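Local coordinates for esterase (Capnocytophaga ochracea, PDB 4W9R), which is of unknown function but is probably an esterase-like member of the alpha/beta-hydrolase clan, at residues B[173-178]-B[194-199]; B[237-242]-B[260-265]; B[282-287]-B[298-303]. One frame throughout, in Å; residues are numbered along the deposited sequence.

Contact 1: B[173-178]-B[194-199]; sequences YYMATA and RAMRSA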
ATOM      1  N   TYR B 173      16.100  -9.152  -4.975  1.00 23.18           N
ATOM      2  CA  TYR B 173      15.865  -8.135  -5.990  1.00 22.26           C
ATOM      3  C   TYR B 173      14.418  -8.147  -6.465  1.00 27.98           C
ATOM      4  O   TYR B 173      13.890  -9.190  -6.849  1.00 25.11           O
ATOM      5  CB  TYR B 173      16.806  -8.326  -7.180  1.00 18.82           C
ATOM      6  CG  TYR B 173      16.633  -7.276  -8.254  1.00 36.86           C
ATOM      7  CD1 TYR B 173      17.211  -6.020  -8.122  1.00 31.07           C
ATOM      8  CD2 TYR B 173      15.886  -7.537  -9.396  1.00 27.07           C
ATOM      9  CE1 TYR B 173      17.053  -5.056  -9.097  1.00 35.57           C
ATOM     10  CE2 TYR B 173      15.723  -6.577 -10.378  1.00 29.80           C
ATOM     11  CZ  TYR B 173      16.309  -5.339 -10.224  1.00 39.61           C
ATOM     12  OH  TYR B 173      16.149  -4.382 -11.199  1.00 41.67           O
ATOM     13  N   TYR B 174      13.789  -6.977  -6.443  1.00 24.21           N
ATOM     14  CA  TYR B 174      12.408  -6.837  -6.890  1.00 25.19           C
ATOM     15  C   TYR B 174      12.260  -5.665  -7.849  1.00 29.27           C
ATOM     16  O   TYR B 174      12.588  -4.528  -7.507  1.00 22.97           O
ATOM     17  CB  TYR B 174      11.471  -6.657  -5.694  1.00 25.77           C
ATOM     18  CG  TYR B 174      10.009  -6.536  -6.067  1.00 28.04           C
ATOM     19  CD1 TYR B 174       9.429  -5.297  -6.309  1.00 34.08           C
ATOM     20  CD2 TYR B 174       9.208  -7.661  -6.175  1.00 34.45           C
ATOM     21  CE1 TYR B 174       8.093  -5.185  -6.651  1.00 34.54           C
ATOM     22  CE2 TYR B 174       7.871  -7.559  -6.513  1.00 39.29           C
ATOM     23  CZ  TYR B 174       7.319  -6.321  -6.749  1.00 40.30           C
ATOM     24  OH  TYR B 174       5.989  -6.222  -7.087  1.00 42.61           O
HETATM   25  N   MSE B 175      11.758  -5.943  -9.047  1.00 32.20           N
HETATM   26  CA  MSE B 175      11.492  -4.890 -10.018  1.00 26.97           C
HETATM   27  C   MSE B 175      10.043  -4.936 -10.489  1.00 33.52           C
HETATM   28  O   MSE B 175       9.517  -6.002 -10.806  1.00 43.19           O
HETATM   29  CB  MSE B 175      12.437  -5.005 -11.213  1.00 27.32           C
HETATM   30  CG  MSE B 175      12.074  -4.088 -12.371  1.00 32.90           C
HETATM   31 SE   MSE B 175      13.320  -4.232 -13.860  1.00 71.08          SE
HETATM   32  CE  MSE B 175      12.346  -3.178 -15.178  1.00 68.21           C
ATOM     33  N   ALA B 176       9.403  -3.773 -10.528  1.00 27.80           N
ATOM     34  CA  ALA B 176       8.020  -3.681 -10.979  1.00 27.98           C
ATOM     35  C   ALA B 176       7.847  -2.564 -12.002  1.00 34.49           C
ATOM     36  O   ALA B 176       8.513  -1.531 -11.925  1.00 33.79           O
ATOM     37  CB  ALA B 176       7.089  -3.463  -9.795  1.00 25.81           C
ATOM     38  N   THR B 177       6.952  -2.780 -12.960  1.00 27.62           N
ATOM     39  CA  THR B 177       6.637  -1.760 -13.953  1.00 32.71           C
ATOM     40  C   THR B 177       5.159  -1.817 -14.340  1.00 33.45           C
ATOM     41  O   THR B 177       4.489  -2.828 -14.126  1.00 37.10           O
ATOM     42  CB  THR B 177       7.512  -1.909 -15.214  1.00 36.14           C
ATOM     43  OG1 THR B 177       7.190  -0.869 -16.147  1.00 47.72           O
ATOM     44  CG2 THR B 177       7.288  -3.263 -15.866  1.00 25.61           C
ATOM     45  N   ALA B 178       4.658  -0.720 -14.897  1.00 25.07           N
ATOM     46  CA  ALA B 178       3.262  -0.619 -15.308  1.00 26.70           C
ATOM     47  C   ALA B 178       3.182   0.059 -16.667  1.00 29.80           C
ATOM     48  O   ALA B 178       3.957   0.967 -16.947  1.00 28.31           O
ATOM     49  CB  ALA B 178       2.452   0.146 -14.276  1.00 30.81           C
ATOM     50  N   ARG B 194      14.482  -8.146 -19.795  1.00 40.33           N
ATOM     51  CA  ARG B 194      14.735  -9.315 -20.630  1.00 45.70           C
ATOM     52  C   ARG B 194      16.233  -9.581 -20.768  1.00 41.70           C
ATOM     53  O   ARG B 194      16.673 -10.730 -20.749  1.00 49.21           O
ATOM     54  CB  ARG B 194      14.101  -9.136 -22.013  1.00 57.13           C
ATOM     55  CG  ARG B 194      14.389 -10.274 -22.981  1.00 78.99           C
ATOM     56  CD  ARG B 194      13.676 -10.085 -24.315  1.00 93.81           C
ATOM     57  NE  ARG B 194      12.232 -10.273 -24.205  1.00102.48           N
ATOM     58  CZ  ARG B 194      11.345  -9.284 -24.187  1.00 96.09           C
ATOM     59  NH1 ARG B 194      11.750  -8.024 -24.279  1.00 92.01           N
ATOM     60  NH2 ARG B 194      10.050  -9.554 -24.084  1.00 88.77           N
ATOM     61  N   ALA B 195      17.010  -8.510 -20.893  1.00 35.58           N
ATOM     62  CA  ALA B 195      18.458  -8.625 -21.031  1.00 47.98           C
ATOM     63  C   ALA B 195      19.110  -9.016 -19.709  1.00 43.86           C
ATOM     64  O   ALA B 195      20.182  -9.621 -19.688  1.00 46.48           O
ATOM     65  CB  ALA B 195      19.046  -7.317 -21.544  1.00 20.64           C
HETATM   66  N   MSE B 196      18.453  -8.666 -18.609  1.00 40.58           N
HETATM   67  CA  MSE B 196      18.986  -8.928 -17.278  1.00 41.07           C
HETATM   68  C   MSE B 196      18.796 -10.387 -16.860  1.00 49.01           C
HETATM   69  O   MSE B 196      19.605 -10.938 -16.113  1.00 57.51           O
HETATM   70  CB  MSE B 196      18.330  -7.991 -16.260  1.00 38.56           C
HETATM   71  CG  MSE B 196      18.812  -8.174 -14.830  1.00 41.77           C
HETATM   72 SE   MSE B 196      18.242  -6.753 -13.617  1.00 71.50          SE
HETATM   73  CE  MSE B 196      16.332  -6.744 -14.009  1.00 41.85           C
ATOM     74  N   ARG B 197      17.728 -11.008 -17.352  0.52 50.08           N
ATOM     75  CA  ARG B 197      17.414 -12.390 -17.003  0.52 56.29           C
ATOM     76  C   ARG B 197      17.989 -13.383 -18.010  0.52 64.62           C
ATOM     77  O   ARG B 197      17.721 -14.581 -17.925  0.52 72.27           O
ATOM     78  CB  ARG B 197      15.900 -12.588 -16.886  0.52 54.00           C
ATOM     79  CG  ARG B 197      15.149 -12.514 -18.205  0.52 54.53           C
ATOM     80  CD  ARG B 197      13.764 -13.130 -18.073  0.52 48.27           C
ATOM     81  NE  ARG B 197      13.040 -13.142 -19.340  0.52 44.23           N
ATOM     82  CZ  ARG B 197      12.021 -12.339 -19.625  0.52 46.30           C
ATOM     83  NH1 ARG B 197      11.423 -12.420 -20.807  0.52 42.97           N
ATOM     84  NH2 ARG B 197      11.597 -11.460 -18.730  0.52 51.05           N
ATOM     85  N   SER B 198      18.763 -12.875 -18.968  1.00 64.79           N
ATOM     86  CA  SER B 198      19.385 -13.707 -20.002  1.00 65.37           C
ATOM     87  C   SER B 198      20.134 -14.916 -19.440  1.00 71.83           C
ATOM     88  O   SER B 198      19.927 -16.045 -19.884  1.00 78.72           O
ATOM     89  CB  SER B 198      20.348 -12.864 -20.842  1.00 64.52           C
ATOM     90  OG  SER B 198      19.682 -11.765 -21.435  1.00 81.08           O
ATOM     91  N   ALA B 199      20.997 -14.674 -18.462  1.00 71.23           N
ATOM     92  CA  ALA B 199      21.729 -15.751 -17.805  1.00 74.91           C
ATOM     93  C   ALA B 199      20.944 -16.302 -16.618  1.00 79.49           C
ATOM     94  O   ALA B 199      20.176 -15.574 -15.990  1.00 79.94           O
ATOM     95  CB  ALA B 199      23.100 -15.265 -17.357  1.00 73.93           C
TER

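Contact 2: B[237-242]-B[260-265]; sequences KPIGGK and ENKYNT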
ATOM      1  N   LYS B 237       7.509 -14.853   8.997  1.00 28.21           N
ATOM      2  CA  LYS B 237       6.108 -15.185   9.247  1.00 32.19           C
ATOM      3  C   LYS B 237       5.950 -16.374  10.190  1.00 32.57           C
ATOM      4  O   LYS B 237       6.786 -17.278  10.205  1.00 38.09           O
ATOM      5  CB  LYS B 237       5.381 -15.482   7.929  1.00 26.49           C
ATOM      6  CG  LYS B 237       5.002 -14.255   7.114  1.00 23.78           C
ATOM      7  CD  LYS B 237       4.150 -14.650   5.914  1.00 27.82           C
ATOM      8  CE  LYS B 237       3.787 -13.447   5.054  1.00 31.57           C
ATOM      9  NZ  LYS B 237       4.977 -12.834   4.401  1.00 38.27           N
ATOM     10  N   PRO B 238       4.874 -16.368  10.991  1.00 35.05           N
ATOM     11  CA  PRO B 238       4.535 -17.509  11.847  1.00 31.71           C
ATOM     12  C   PRO B 238       4.228 -18.753  11.022  1.00 35.37           C
ATOM     13  O   PRO B 238       3.912 -18.637   9.838  1.00 35.97           O
ATOM     14  CB  PRO B 238       3.289 -17.029  12.597  1.00 24.73           C
ATOM     15  CG  PRO B 238       3.356 -15.539  12.538  1.00 31.84           C
ATOM     16  CD  PRO B 238       3.966 -15.230  11.206  1.00 34.24           C
ATOM     17  N   ILE B 239       4.314 -19.925  11.640  1.00 40.17           N
ATOM     18  CA  ILE B 239       4.020 -21.167  10.939  1.00 38.75           C
ATOM     19  C   ILE B 239       2.512 -21.372  10.850  1.00 39.89           C
ATOM     20  O   ILE B 239       1.824 -21.444  11.869  1.00 41.39           O
ATOM     21  CB  ILE B 239       4.664 -22.379  11.635  1.00 38.32           C
ATOM     22  CG1 ILE B 239       6.172 -22.169  11.780  1.00 34.15           C
ATOM     23  CG2 ILE B 239       4.374 -23.656  10.863  1.00 34.37           C
ATOM     24  CD1 ILE B 239       6.880 -23.302  12.489  1.00 30.55           C
ATOM     25  N   GLY B 240       2.006 -21.467   9.625  1.00 36.69           N
ATOM     26  CA  GLY B 240       0.579 -21.594   9.395  1.00 37.22           C
ATOM     27  C   GLY B 240       0.105 -23.032   9.436  1.00 46.08           C
ATOM     28  O   GLY B 240       0.912 -23.961   9.416  1.00 53.93           O
ATOM     29  N   GLY B 241      -1.211 -23.212   9.492  1.00 40.89           N
ATOM     30  CA  GLY B 241      -1.806 -24.534   9.557  1.00 35.44           C
ATOM     31  C   GLY B 241      -1.486 -25.378   8.340  1.00 36.73           C
ATOM     32  O   GLY B 241      -1.241 -26.578   8.454  1.00 37.49           O
ATOM     33  N   LYS B 242      -1.489 -24.747   7.171  1.00 38.81           N
ATOM     34  CA  LYS B 242      -1.160 -25.431   5.927  1.00 35.33           C
ATOM     35  C   LYS B 242       0.303 -25.857   5.916  1.00 41.72           C
ATOM     36  O   LYS B 242       0.630 -26.971   5.512  1.00 38.08           O
ATOM     37  CB  LYS B 242      -1.458 -24.531   4.728  1.00 36.56           C
ATOM     38  CG  LYS B 242      -1.022 -25.102   3.389  1.00 45.98           C
ATOM     39  CD  LYS B 242      -1.887 -26.278   2.976  1.00 52.53           C
ATOM     40  CE  LYS B 242      -1.553 -26.723   1.562  1.00 71.32           C
ATOM     41  NZ  LYS B 242      -2.457 -27.809   1.091  1.00 88.88           N
ATOM     42  N   GLU B 260      14.258 -25.087  14.232  1.00 36.64           N
ATOM     43  CA  GLU B 260      15.564 -24.462  14.415  1.00 40.51           C
ATOM     44  C   GLU B 260      16.068 -23.853  13.114  1.00 41.22           C
ATOM     45  O   GLU B 260      16.553 -22.721  13.097  1.00 43.83           O
ATOM     46  CB  GLU B 260      16.579 -25.476  14.945  1.00 49.02           C
ATOM     47  CG  GLU B 260      17.914 -24.860  15.336  1.00 57.51           C
ATOM     48  CD  GLU B 260      18.956 -25.901  15.694  1.00 67.32           C
ATOM     49  OE1 GLU B 260      18.954 -26.986  15.073  1.00 63.87           O
ATOM     50  OE2 GLU B 260      19.776 -25.635  16.598  1.00 76.95           O
ATOM     51  N   ASN B 261      15.948 -24.609  12.027  1.00 40.86           N
ATOM     52  CA  ASN B 261      16.374 -24.139  10.715  1.00 47.18           C
ATOM     53  C   ASN B 261      15.648 -22.863  10.312  1.00 48.31           C
ATOM     54  O   ASN B 261      16.248 -21.953   9.739  1.00 46.81           O
ATOM     55  CB  ASN B 261      16.152 -25.222   9.657  1.00 50.69           C
ATOM     56  CG  ASN B 261      16.478 -24.746   8.258  1.00 67.92           C
ATOM     57  OD1 ASN B 261      17.639 -24.733   7.848  1.00 80.00           O
ATOM     58  ND2 ASN B 261      15.451 -24.355   7.511  1.00 69.27           N
ATOM     59  N   LYS B 262      14.357 -22.800  10.625  1.00 37.32           N
ATOM     60  CA  LYS B 262      13.550 -21.629  10.308  1.00 32.79           C
ATOM     61  C   LYS B 262      14.088 -20.380  10.996  1.00 38.09           C
ATOM     62  O   LYS B 262      14.286 -19.349  10.359  1.00 50.37           O
ATOM     63  CB  LYS B 262      12.091 -21.853  10.706  1.00 39.87           C
ATOM     64  CG  LYS B 262      11.203 -20.633  10.499  1.00 32.57           C
ATOM     65  CD  LYS B 262       9.765 -20.917  10.899  1.00 38.45           C
ATOM     66  CE  LYS B 262       8.902 -19.666  10.806  1.00 44.43           C
ATOM     67  NZ  LYS B 262       8.783 -19.160   9.409  1.00 40.10           N
ATOM     68  N   TYR B 263      14.333 -20.482  12.297  1.00 29.52           N
ATOM     69  CA  TYR B 263      14.804 -19.337  13.064  1.00 33.88           C
ATOM     70  C   TYR B 263      16.276 -19.039  12.794  1.00 39.50           C
ATOM     71  O   TYR B 263      16.728 -17.907  12.976  1.00 44.98           O
ATOM     72  CB  TYR B 263      14.555 -19.565  14.556  1.00 23.04           C
ATOM     73  CG  TYR B 263      13.133 -19.241  14.953  1.00 33.21           C
ATOM     74  CD1 TYR B 263      12.095 -20.118  14.667  1.00 31.82           C
ATOM     75  CD2 TYR B 263      12.824 -18.046  15.591  1.00 29.14           C
ATOM     76  CE1 TYR B 263      10.790 -19.820  15.016  1.00 29.79           C
ATOM     77  CE2 TYR B 263      11.525 -17.739  15.944  1.00 31.46           C
ATOM     78  CZ  TYR B 263      10.512 -18.630  15.655  1.00 36.33           C
ATOM     79  OH  TYR B 263       9.215 -18.330  16.006  1.00 40.81           O
ATOM     80  N   ASN B 264      17.019 -20.048  12.350  1.00 41.29           N
ATOM     81  CA  ASN B 264      18.385 -19.827  11.892  1.00 43.97           C
ATOM     82  C   ASN B 264      18.386 -19.074  10.568  1.00 43.17           C
ATOM     83  O   ASN B 264      19.196 -18.171  10.356  1.00 40.83           O
ATOM     84  CB  ASN B 264      19.136 -21.153  11.745  1.00 41.20           C
ATOM     85  CG  ASN B 264      19.539 -21.745  13.080  1.00 48.79           C
ATOM     86  OD1 ASN B 264      19.664 -21.033  14.076  1.00 50.90           O
ATOM     87  ND2 ASN B 264      19.752 -23.055  13.104  1.00 52.00           N
ATOM     88  N   THR B 265      17.471 -19.455   9.682  1.00 41.20           N
ATOM     89  CA  THR B 265      17.323 -18.799   8.390  1.00 36.16           C
ATOM     90  C   THR B 265      16.891 -17.347   8.574  1.00 44.16           C
ATOM     91  O   THR B 265      17.326 -16.460   7.837  1.00 43.87           O
ATOM     92  CB  THR B 265      16.302 -19.535   7.500  1.00 34.97           C
ATOM     93  OG1 THR B 265      16.729 -20.889   7.303  1.00 42.87           O
ATOM     94  CG2 THR B 265      16.171 -18.849   6.148  1.00 25.04           C
TER
HETATM   95  O   HOH W   1       6.177 -19.323   8.028  1.00 34.51           O

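Contact 3: B[282-287]-B[298-303]; sequences MATYTA and KKLAKY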
HETATM    1  N   MSE B 282       4.424 -24.614  19.815  1.00 35.01           N
HETATM    2  CA  MSE B 282       3.347 -25.589  19.951  1.00 33.88           C
HETATM    3  C   MSE B 282       3.142 -26.395  18.673  1.00 38.77           C
HETATM    4  O   MSE B 282       2.783 -27.571  18.726  1.00 44.27           O
HETATM    5  CB  MSE B 282       2.045 -24.893  20.348  1.00 33.22           C
HETATM    6  CG  MSE B 282       2.052 -24.365  21.771  1.00 49.31           C
HETATM    7 SE   MSE B 282       2.569 -25.745  23.050  1.00 75.01          SE
HETATM    8  CE  MSE B 282       2.542 -24.679  24.682  1.00 92.05           C
ATOM      9  N   ALA B 283       3.373 -25.761  17.529  1.00 35.04           N
ATOM     10  CA  ALA B 283       3.278 -26.450  16.249  1.00 35.58           C
ATOM     11  C   ALA B 283       4.340 -27.537  16.166  1.00 42.96           C
ATOM     12  O   ALA B 283       4.089 -28.632  15.664  1.00 50.53           O
ATOM     13  CB  ALA B 283       3.426 -25.470  15.099  1.00 34.52           C
ATOM     14  N   THR B 284       5.528 -27.226  16.673  1.00 32.76           N
ATOM     15  CA  THR B 284       6.628 -28.178  16.692  1.00 35.08           C
ATOM     16  C   THR B 284       6.321 -29.320  17.653  1.00 43.72           C
ATOM     17  O   THR B 284       6.556 -30.488  17.343  1.00 47.81           O
ATOM     18  CB  THR B 284       7.949 -27.500  17.101  1.00 38.51           C
ATOM     19  OG1 THR B 284       8.181 -26.357  16.267  1.00 38.08           O
ATOM     20  CG2 THR B 284       9.114 -28.470  16.965  1.00 32.10           C
ATOM     21  N   TYR B 285       5.778 -28.968  18.815  1.00 38.92           N
ATOM     22  CA  TYR B 285       5.447 -29.938  19.853  1.00 33.36           C
ATOM     23  C   TYR B 285       4.349 -30.900  19.404  1.00 41.46           C
ATOM     24  O   TYR B 285       4.430 -32.103  19.653  1.00 52.80           O
ATOM     25  CB  TYR B 285       5.025 -29.207  21.130  1.00 31.64           C
ATOM     26  CG  TYR B 285       4.533 -30.103  22.245  1.00 29.33           C
ATOM     27  CD1 TYR B 285       5.419 -30.871  22.990  1.00 34.59           C
ATOM     28  CD2 TYR B 285       3.184 -30.165  22.567  1.00 21.55           C
ATOM     29  CE1 TYR B 285       4.972 -31.683  24.016  1.00 32.76           C
ATOM     30  CE2 TYR B 285       2.728 -30.974  23.590  1.00 30.96           C
ATOM     31  CZ  TYR B 285       3.626 -31.730  24.312  1.00 34.87           C
ATOM     32  OH  TYR B 285       3.175 -32.536  25.332  1.00 41.03           O
ATOM     33  N   THR B 286       3.330 -30.364  18.741  1.00 38.36           N
ATOM     34  CA  THR B 286       2.215 -31.172  18.258  1.00 35.62           C
ATOM     35  C   THR B 286       2.679 -32.159  17.188  1.00 38.83           C
ATOM     36  O   THR B 286       2.257 -33.317  17.173  1.00 40.00           O
ATOM     37  CB  THR B 286       1.087 -30.288  17.687  1.00 33.29           C
ATOM     38  OG1 THR B 286       0.639 -29.374  18.695  1.00 42.44           O
ATOM     39  CG2 THR B 286      -0.088 -31.140  17.233  1.00 31.06           C
ATOM     40  N   ALA B 287       3.553 -31.695  16.300  1.00 32.34           N
ATOM     41  CA  ALA B 287       4.097 -32.538  15.241  1.00 32.52           C
ATOM     42  C   ALA B 287       4.978 -33.634  15.826  1.00 45.07           C
ATOM     43  O   ALA B 287       5.001 -34.762  15.330  1.00 48.65           O
ATOM     44  CB  ALA B 287       4.882 -31.699  14.246  1.00 41.86           C
ATOM     45  N   LYS B 298      13.396 -33.649  23.346  1.00 35.85           N
ATOM     46  CA  LYS B 298      14.493 -33.342  24.257  1.00 39.75           C
ATOM     47  C   LYS B 298      15.221 -32.078  23.817  1.00 43.54           C
ATOM     48  O   LYS B 298      15.534 -31.211  24.633  1.00 46.92           O
ATOM     49  CB  LYS B 298      15.475 -34.512  24.336  1.00 46.18           C
ATOM     50  CG  LYS B 298      16.582 -34.334  25.368  1.00 52.06           C
ATOM     51  CD  LYS B 298      17.603 -35.461  25.276  1.00 62.21           C
ATOM     52  CE  LYS B 298      18.549 -35.460  26.469  1.00 64.71           C
ATOM     53  NZ  LYS B 298      19.313 -34.188  26.581  1.00 76.30           N
ATOM     54  N   LYS B 299      15.483 -31.982  22.517  1.00 36.62           N
ATOM     55  CA  LYS B 299      16.178 -30.831  21.957  1.00 47.29           C
ATOM     56  C   LYS B 299      15.290 -29.589  21.964  1.00 54.17           C
ATOM     57  O   LYS B 299      15.785 -28.465  22.052  1.00 52.66           O
ATOM     58  CB  LYS B 299      16.660 -31.140  20.537  1.00 41.97           C
ATOM     59  CG  LYS B 299      17.798 -32.150  20.488  1.00 36.39           C
ATOM     60  CD  LYS B 299      18.250 -32.446  19.066  1.00 39.06           C
ATOM     61  CE  LYS B 299      17.237 -33.299  18.324  1.00 58.25           C
ATOM     62  NZ  LYS B 299      17.763 -33.774  17.013  1.00 63.15           N
ATOM     63  N   LEU B 300      13.980 -29.798  21.878  1.00 47.62           N
ATOM     64  CA  LEU B 300      13.029 -28.693  21.930  1.00 39.04           C
ATOM     65  C   LEU B 300      12.985 -28.088  23.328  1.00 38.16           C
ATOM     66  O   LEU B 300      12.855 -26.876  23.487  1.00 42.68           O
ATOM     67  CB  LEU B 300      11.630 -29.159  21.516  1.00 31.28           C
ATOM     68  CG  LEU B 300      10.511 -28.116  21.580  1.00 25.86           C
ATOM     69  CD1 LEU B 300      10.807 -26.947  20.652  1.00 22.51           C
ATOM     70  CD2 LEU B 300       9.168 -28.745  21.245  1.00 22.33           C
ATOM     71  N   ALA B 301      13.098 -28.946  24.337  1.00 36.84           N
ATOM     72  CA  ALA B 301      13.061 -28.509  25.727  1.00 36.62           C
ATOM     73  C   ALA B 301      14.226 -27.581  26.047  1.00 40.54           C
ATOM     74  O   ALA B 301      14.050 -26.558  26.709  1.00 44.32           O
ATOM     75  CB  ALA B 301      13.072 -29.712  26.659  1.00 37.85           C
ATOM     76  N   LYS B 302      15.414 -27.941  25.574  1.00 41.25           N
ATOM     77  CA  LYS B 302      16.606 -27.150  25.850  1.00 43.47           C
ATOM     78  C   LYS B 302      16.620 -25.888  24.999  1.00 47.80           C
ATOM     79  O   LYS B 302      17.190 -24.869  25.389  1.00 50.89           O
ATOM     80  CB  LYS B 302      17.872 -27.976  25.607  1.00 44.70           C
ATOM     81  CG  LYS B 302      19.114 -27.406  26.280  1.00 73.75           C
ATOM     82  CD  LYS B 302      20.248 -28.422  26.314  1.00 93.83           C
ATOM     83  CE  LYS B 302      21.441 -27.892  27.101  1.00 90.66           C
ATOM     84  NZ  LYS B 302      22.541 -28.892  27.204  1.00 76.13           N
ATOM     85  N   TYR B 303      15.980 -25.960  23.836  1.00 48.37           N
ATOM     86  CA  TYR B 303      15.921 -24.827  22.921  1.00 40.29           C
ATOM     87  C   TYR B 303      15.066 -23.697  23.480  1.00 44.77           C
ATOM     88  O   TYR B 303      15.469 -22.534  23.453  1.00 46.91           O
ATOM     89  CB  TYR B 303      15.380 -25.268  21.562  1.00 36.15           C
ATOM     90  CG  TYR B 303      15.253 -24.147  20.555  1.00 46.77           C
ATOM     91  CD1 TYR B 303      16.379 -23.561  19.993  1.00 50.80           C
ATOM     92  CD2 TYR B 303      14.006 -23.685  20.154  1.00 48.67           C
ATOM     93  CE1 TYR B 303      16.269 -22.540  19.069  1.00 52.31           C
ATOM     94  CE2 TYR B 303      13.885 -22.664  19.229  1.00 51.91           C
ATOM     95  CZ  TYR B 303      15.020 -22.095  18.689  1.00 55.94           C
ATOM     96  OH  TYR B 303      14.907 -21.079  17.768  1.00 58.62           O
TER

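Contact 1: B[173-178]-B[194-199]
The Tyr173 ring meets the end of Met196 obliquely, neither flat over a face nor squarely at an edge. The selenium that replaces sulfur in this selenomethionine lies 4.7 Å from the ring centroid, in a direction 40° off the ring normal. This is a Met-aromatic contact, set in the beta-alpha-beta unit formed by strand 171-180, helix 183-196 and strand 205-213 of the alpha/beta-hydrolase-type sheet. A second aromatic group adjoins the same ring: Tyr207, on strand 205-213, meets it with the planes about 25° apart, and Met196 touches that tyrosine too. The phenol OH of Tyr173 is hydrogen-bonded to Asn130 OD1; Met196 meets that end of the ring through CE and SE, by packing.

The backbones stand well apart, with 11.2 Å between Met175 CA and Met196 CA at their nearest pairing, and side chains span the gap. Tyr173 and Met175, two positions apart on the strand, both direct their CB atoms toward the helix. Met196 answers from the last turn of helix 183-196, coming from the opposite direction to Tyr173. Its chain is extended as far as SE and then bends at chi3 (51°), which turns the terminal methyl CE so that it touches both the tyrosine and Met175. There CE approaches Tyr173 CE2 to 3.7 Å and Tyr173 OH to the same distance. Met175 is extended throughout and crosses Met196 at a slant. All three residues are buried, although the surface shared by the two segments is a modest 101 Å². Met196 meets the other methionine through its methyl, Met175 SE lying 3.9 Å from Met196 CE.

Contact 2: B[237-242]-B[260-265]
Ile239 and Lys262 mark the nearest backbone approach, their CA atoms 9.6 Å apart. Residues 237-239 form an extended connection, Gly240 occupies the N-cap position, and helix 241-248 begins at Gly241. Residues 260-265, by contrast, lie wholly within helix 255-270. Since the backbones do not meet, Lys262 bridges the interval with its side chain, which is anti at its first three torsions and turns only at the last (chi4 64°).

That final turn delivers NZ to the carbonyl of Lys237. The hydrogen bond from Lys262 NZ to Lys237 O measures 2.9 Å, and its C=O...N angle of 163° places the donor almost in line with the carbonyl. Lys262 NZ also donates to water 1 at 3.0 Å, and this water lies within hydrogen-bonding distance of Pro238 O. Ile235 O is a further acceptor for NZ, so the ammonium group of this buried lysine sits among carbonyl oxygens whose dipoles would tend to favour its charge. The methylene chain works as well: Lys262 CE packs 3.8 Å from Ile239 CG1, with CD beside the same branch, the two side chains running alongside each other with opposite headings. A methionine in its place would probably leave Lys237 O, Ile235 O and water 1 without their ammonium donor.

Lys237 sends its own amine elsewhere, to salt bridges with Asp230 and Asp234. The arrangement is that of a buried lysine fastening an interhelical connection through the backbone carbonyls of that connection, here where the chain leaves the mixed sheet and its last flanking helix, 217-232, for the all-helical C-terminal part.

Contact 3: B[282-287]-B[298-303]
Leu300 points its CD2 methyl across the interface at Tyr285 and Thr284 on the facing helix. CG is anti to the backbone N (chi1 177°), and chi2 of 61° then sets CD2 as the methyl that meets the facing helix. This methyl meets the root of the tyrosine, not its ring: CD2 lies 4.1 Å from Tyr285 CA and 4.2 Å from Tyr285 CB. Beside that spot, Thr284 CG2 approaches Leu300 CD2 to 4.3 Å, so the methyl rests against two consecutive residues of helix 278-290.

The CA atoms of Tyr285 and Leu300 are 8.0 Å apart, and the two helical segments run in roughly opposite directions, as in a helical hairpin. The tyrosine ring turns to other neighbours: it stacks on Phe318 of helix 314-325, and its OH is hydrogen-bonded to Glu321. Leu300 touches Phe318 as well, while Leu259 of helix 255-270 is shared by Leu300 and Thr284, so further helices complete the packing around this pair.

Thr284 is divided by chemistry. OG1 bonds back to the Asp280 carbonyl, one turn earlier in its own helix, while CG2 is presented to the leucine. The approaches across the contact are therefore all carbon to carbon, which implies cohesion by dispersion and burial of apolar surface, the hydroxyls of Thr284 and Tyr285 having their partners on other residues.

Overall arrangement
Along the chain the three contacts come strictly in series, without nesting or crossing. Contact 1 closes first, over 15 intervening residues, and ties strand 171-180 to the helix that follows it in the sheet-bearing part. The chain then passes strand 205-213 and helix 217-232 before contact 2 joins the connection at 237-240 to helix 255-270. Contact 3 closes a shorter loop of 10 residues between helices 278-290 and 294-306. Contacts 1 and 3 have centres 41 Å apart, on opposite sides of the chain's centre. Contacts 2 and 3, with centres 13 Å apart, touch directly: Tyr263 CB packs 3.6 Å from Tyr303 OH, so that helices 255-270 and 294-306 pack against each other there.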